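Local coordinates for protein levansucrase (Bacillus megaterium, PDB 3OM4) that is a levansucrase of the levansucrase/invertase family, with a five-bladed beta-propeller fold, at residues S32-V37 against P372-G377; Y361-N364 against K369-P372. The protein carries 1 engineered substitution. All coordinates share one frame; numbering follows the deposited sequence.

Contact 1: residues S32-V37 against P372-G377; sequences SDQFKV and PLNDTG
Asn374 meets the 32-37 loop through its side chain, CB and CG against Phe35 CE1 and OD1 near Gln34 NE2. Its CG lies in the plane of the Phe35 ring, 3.8 Å from CE1, and ND2 is likewise 3.8 Å from Phe35 CE1. Ring and amide planes stand 71° apart, so the amide meets the rim of the phenyl group and does not stack on it. Phe35 CG is anti to the carbonyl carbon (chi1 -46°), and the ring edge thereby faces Asn374, while Gln34 CG sits 3.7 Å above one ring face, offset toward the rim.

The extended Gln34 side chain carries NE2 to 3.4 Å from Asn374 OD1. The angle there is too poor for a hydrogen bond, and the two amide planes are almost perpendicular, 87° apart. Water 1 makes the connection instead, accepting from Gln34 NE2 at 3.1 Å and donating to Asn374 OD1 at 2.7 Å. Both amides also bond Thr438 of strand 437-448, Gln34 NE2 to its O and Asn374 ND2 to its OG1; ND2 bonds Leu378 O of strand 371-382 as well.

Within 32-37, Ser32 OG accepts from Gln34 N at 3.0 Å, an ST turn. The contact joins this N-terminal loop to an irregular part of the broken strand 371-382. With only 97 Å² buried, its polar part depends on one water and on Thr438 as a common partner.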
loop_
_atom_site.group_PDB
_atom_site.type_symbol
_atom_site.label_atom_id
_atom_site.label_comp_id
_atom_site.label_asym_id
_atom_site.label_seq_id
_atom_site.Cartn_x
_atom_site.Cartn_y
_atom_site.Cartn_z
ATOM N N SER A 32 -10.456 15.719 14.254
ATOM C CA SER A 32 -11.265 14.997 15.219
ATOM C C SER A 32 -10.540 13.719 15.601
ATOM O O SER A 32 -9.856 13.112 14.770
ATOM C CB SER A 32 -12.630 14.666 14.619
ATOM O OG SER A 32 -13.288 13.653 15.360
ATOM N N ASP A 33 -10.693 13.307 16.857
ATOM C CA ASP A 33 -10.090 12.061 17.324
ATOM C C ASP A 33 -10.774 10.825 16.724
ATOM O O ASP A 33 -10.336 9.691 16.952
ATOM C CB ASP A 33 -10.040 12.014 18.860
ATOM C CG ASP A 33 -8.940 12.903 19.445
ATOM O OD1 ASP A 33 -8.118 13.451 18.678
ATOM O OD2 ASP A 33 -8.887 13.053 20.685
ATOM N N GLN A 34 -11.828 11.047 15.936
ATOM C CA GLN A 34 -12.421 9.975 15.133
ATOM C C GLN A 34 -11.453 9.501 14.045
ATOM O O GLN A 34 -11.466 8.325 13.673
ATOM C CB GLN A 34 -13.753 10.411 14.504
ATOM C CG GLN A 34 -14.449 9.299 13.704
ATOM C CD GLN A 34 -15.734 9.737 13.016
ATOM O OE1 GLN A 34 -16.240 10.836 13.241
ATOM N NE2 GLN A 34 -16.268 8.867 12.165
ATOM N N PHE A 35 -10.608 10.412 13.557
ATOM C CA PHE A 35 -9.733 10.135 12.407
ATOM C C PHE A 35 -8.235 10.251 12.688
ATOM O O PHE A 35 -7.419 9.655 11.976
ATOM C CB PHE A 35 -10.078 11.066 11.242
ATOM C CG PHE A 35 -11.547 11.183 10.976
ATOM C CD1 PHE A 35 -12.252 10.120 10.418
ATOM C CD2 PHE A 35 -12.226 12.355 11.277
ATOM C CE1 PHE A 35 -13.619 10.224 10.171
ATOM C CE2 PHE A 35 -13.591 12.472 11.031
ATOM C CZ PHE A 35 -14.287 11.404 10.475
ATOM N N LYS A 36 -7.879 11.044 13.695
ATOM C CA LYS A 36 -6.477 11.290 14.034
ATOM C C LYS A 36 -5.779 10.005 14.459
ATOM O O LYS A 36 -6.282 9.269 15.308
ATOM C CB LYS A 36 -6.375 12.328 15.157
ATOM C CG LYS A 36 -4.955 12.809 15.440
ATOM C CD LYS A 36 -4.831 13.442 16.826
ATOM C CE LYS A 36 -4.727 12.377 17.916
ATOM N NZ LYS A 36 -4.526 12.965 19.270
ATOM N N VAL A 37 -4.624 9.740 13.854
ATOM C CA VAL A 37 -3.752 8.657 14.295
ATOM C C VAL A 37 -3.407 8.939 15.764
ATOM O O VAL A 37 -3.012 10.057 16.092
ATOM C CB VAL A 37 -2.462 8.595 13.432
ATOM C CG1 VAL A 37 -1.445 7.624 14.018
ATOM C CG2 VAL A 37 -2.796 8.206 11.991
ATOM N N PRO A 372 -17.615 6.258 -0.482
ATOM C CA PRO A 372 -16.671 6.733 0.538
ATOM C C PRO A 372 -17.124 6.499 1.980
ATOM O O PRO A 372 -18.276 6.781 2.331
ATOM C CB PRO A 372 -16.559 8.235 0.247
ATOM C CG PRO A 372 -17.800 8.584 -0.507
ATOM C CD PRO A 372 -18.170 7.365 -1.287
ATOM N N LEU A 373 -16.213 5.985 2.803
ATOM C CA LEU A 373 -16.459 5.855 4.238
ATOM C C LEU A 373 -16.466 7.236 4.890
ATOM O O LEU A 373 -15.697 8.117 4.499
ATOM C CB LEU A 373 -15.407 4.960 4.896
ATOM C CG LEU A 373 -15.310 3.498 4.436
ATOM C CD1 LEU A 373 -14.074 2.838 5.021
ATOM C CD2 LEU A 373 -16.553 2.695 4.796
ATOM N N ASN A 374 -17.351 7.423 5.867
ATOM C CA ASN A 374 -17.480 8.702 6.573
ATOM C C ASN A 374 -17.740 9.866 5.612
ATOM O O ASN A 374 -17.217 10.971 5.788
ATOM C CB ASN A 374 -16.243 8.956 7.448
ATOM C CG ASN A 374 -15.903 7.766 8.324
ATOM O OD1 ASN A 374 -16.705 7.354 9.162
ATOM N ND2 ASN A 374 -14.715 7.196 8.125
ATOM N N ASP A 375 -18.537 9.579 4.584
ATOM C CA ASP A 375 -18.997 10.550 3.589
ATOM C C ASP A 375 -17.923 11.004 2.602
ATOM O O ASP A 375 -18.215 11.219 1.430
ATOM C CB ASP A 375 -19.671 11.760 4.252
ATOM C CG ASP A 375 -20.858 11.368 5.116
ATOM O OD1 ASP A 375 -20.975 11.905 6.234
ATOM O OD2 ASP A 375 -21.671 10.522 4.683
ATOM N N THR A 376 -16.690 11.148 3.081
ATOM C CA THR A 376 -15.624 11.773 2.297
ATOM C C THR A 376 -14.552 10.792 1.845
ATOM O O THR A 376 -13.793 11.085 0.921
ATOM C CB THR A 376 -14.912 12.865 3.108
ATOM O OG1 THR A 376 -14.206 12.252 4.196
ATOM C CG2 THR A 376 -15.912 13.896 3.643
ATOM N N GLY A 377 -14.475 9.644 2.515
ATOM C CA GLY A 377 -13.394 8.695 2.279
ATOM C C GLY A 377 -12.310 8.744 3.340
ATOM O O GLY A 377 -11.465 7.857 3.400
HETATM O O HOH W 1 -18.569 9.117 10.048
#

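Contact 2: residues Y361-N364 against K369-P372; sequences YVSN and KYKP
Tyr361-Val362 and Lys371-Pro372 pair as antiparallel strands of a beta hairpin at the edge of a four-stranded sheet. Val362 and Lys371 form the hydrogen-bonded pair: Val362 N donates to Lys371 O at 2.8 Å, and Lys371 N returns a bond to Val362 O at 2.9 Å.

The Tyr361 side chain can be followed outward along Pro372, its partner in the non-hydrogen-bonded pair. CB lies 3.8 Å from Tyr370 CB and also near Lys371 O, which CG approaches more distantly. CD1 then comes to 3.4 Å from Pro372 CA, and CE1, the last ring atom to touch the proline, reaches Pro372 CB at 3.9 Å. With CG anti to the carbonyl carbon (chi1 -55°), the ring crosses the proline at a slant, on the sheet face the two residues share.

Nearer the turn, Tyr370 lies beside strand 334-342, touching Trp335 and Leu337, and its OH bonds Leu366 O. Ser363 OG bonds Thr365 O, while water 2 links Asn364 N to Lys369 O. The methylene of Ser363 makes a CH-pi contact: CB stands 3.4 Å from the centroid of the Tyr370 ring, 9° off its normal.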
loop_
_atom_site.group_PDB
_atom_site.type_symbol
_atom_site.label_atom_id
_atom_site.label_comp_id
_atom_site.label_asym_id
_atom_site.label_seq_id
_atom_site.Cartn_x
_atom_site.Cartn_y
_atom_site.Cartn_z
ATOM N N TYR A 361 -13.241 2.938 1.380
ATOM C CA TYR A 361 -14.455 2.839 0.568
ATOM C C TYR A 361 -15.125 1.505 0.802
ATOM O O TYR A 361 -14.483 0.554 1.244
ATOM C CB TYR A 361 -14.121 3.040 -0.918
ATOM C CG TYR A 361 -13.396 4.340 -1.097
ATOM C CD1 TYR A 361 -14.091 5.516 -1.353
ATOM C CD2 TYR A 361 -12.015 4.409 -0.920
ATOM C CE1 TYR A 361 -13.423 6.726 -1.463
ATOM C CE2 TYR A 361 -11.343 5.605 -1.022
ATOM C CZ TYR A 361 -12.047 6.757 -1.292
ATOM O OH TYR A 361 -11.360 7.941 -1.390
ATOM N N VAL A 362 -16.421 1.446 0.519
ATOM C CA VAL A 362 -17.197 0.240 0.767
ATOM C C VAL A 362 -18.118 -0.079 -0.410
ATOM O O VAL A 362 -18.695 0.821 -1.021
ATOM C CB VAL A 362 -17.979 0.333 2.116
ATOM C CG1 VAL A 362 -18.947 1.521 2.123
ATOM C CG2 VAL A 362 -18.704 -0.980 2.431
ATOM N N SER A 363 -18.231 -1.369 -0.722
ATOM C CA SER A 363 -19.089 -1.857 -1.798
ATOM C C SER A 363 -19.823 -3.124 -1.367
ATOM O O SER A 363 -19.342 -3.867 -0.512
ATOM C CB SER A 363 -18.249 -2.156 -3.042
ATOM O OG SER A 363 -19.030 -2.738 -4.069
ATOM N N ASN A 364 -20.982 -3.370 -1.969
ATOM C CA ASN A 364 -21.729 -4.604 -1.724
ATOM C C ASN A 364 -21.103 -5.822 -2.404
ATOM O O ASN A 364 -21.329 -6.959 -1.984
ATOM C CB ASN A 364 -23.188 -4.444 -2.153
ATOM C CG ASN A 364 -23.936 -3.430 -1.307
ATOM O OD1 ASN A 364 -23.840 -3.433 -0.079
ATOM N ND2 ASN A 364 -24.693 -2.560 -1.963
ATOM N N LYS A 369 -19.767 -0.805 -7.128
ATOM C CA LYS A 369 -19.535 0.616 -6.880
ATOM C C LYS A 369 -19.030 0.832 -5.459
ATOM O O LYS A 369 -19.668 0.400 -4.498
ATOM C CB LYS A 369 -20.823 1.418 -7.094
ATOM C CG LYS A 369 -21.461 1.279 -8.479
ATOM C CD LYS A 369 -20.983 2.350 -9.462
ATOM C CE LYS A 369 -19.759 1.909 -10.254
ATOM N NZ LYS A 369 -19.587 2.725 -11.491
ATOM N N TYR A 370 -17.880 1.494 -5.335
ATOM C CA TYR A 370 -17.304 1.810 -4.030
ATOM C C TYR A 370 -17.686 3.209 -3.583
ATOM O O TYR A 370 -17.442 4.189 -4.293
ATOM C CB TYR A 370 -15.780 1.632 -4.039
ATOM C CG TYR A 370 -15.388 0.187 -3.902
ATOM C CD1 TYR A 370 -15.272 -0.628 -5.026
ATOM C CD2 TYR A 370 -15.176 -0.377 -2.646
ATOM C CE1 TYR A 370 -14.932 -1.973 -4.901
ATOM C CE2 TYR A 370 -14.841 -1.717 -2.509
ATOM C CZ TYR A 370 -14.721 -2.508 -3.639
ATOM O OH TYR A 370 -14.392 -3.834 -3.503
ATOM N N LYS A 371 -18.291 3.282 -2.402
ATOM C CA LYS A 371 -18.743 4.542 -1.828
ATOM C C LYS A 371 -17.840 4.942 -0.664
ATOM O O LYS A 371 -17.352 4.073 0.063
ATOM C CB LYS A 371 -20.199 4.430 -1.367
ATOM C CG LYS A 371 -21.200 4.215 -2.506
ATOM C CD LYS A 371 -22.562 4.834 -2.202
ATOM C CE LYS A 371 -23.287 4.119 -1.065
ATOM N NZ LYS A 371 -24.710 4.559 -0.953
ATOM N N PRO A 372 -17.615 6.258 -0.482
ATOM C CA PRO A 372 -16.671 6.733 0.538
ATOM C C PRO A 372 -17.124 6.499 1.980
ATOM O O PRO A 372 -18.276 6.781 2.331
ATOM C CB PRO A 372 -16.559 8.235 0.247
ATOM C CG PRO A 372 -17.800 8.584 -0.507
ATOM C CD PRO A 372 -18.170 7.365 -1.287
HETATM O O HOH W 2 -21.956 -1.301 -3.967
#

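How the contacts relate
From the N terminus, the chain first passes the 32-37 loop, after helix 26-29, and continues through 334 intervening residues, 141 of them in strands, before 372-377 closes contact 1. Contact 2 closes a far shorter loop, four residues between 361-364 and 369-372, and nests inside the span of contact 1 except for Pro372, which the two share. Strand 371-382 thus pairs with its hairpin neighbour 356-363 and, a few residues on, meets the N-terminal loop. The centres are 15 Å apart, yet the contacts touch: Leu373 CD2 packs 3.8 Å from Val362 CG1. Together they tie this N-terminal loop to an outer strand of the 326-382 sheet.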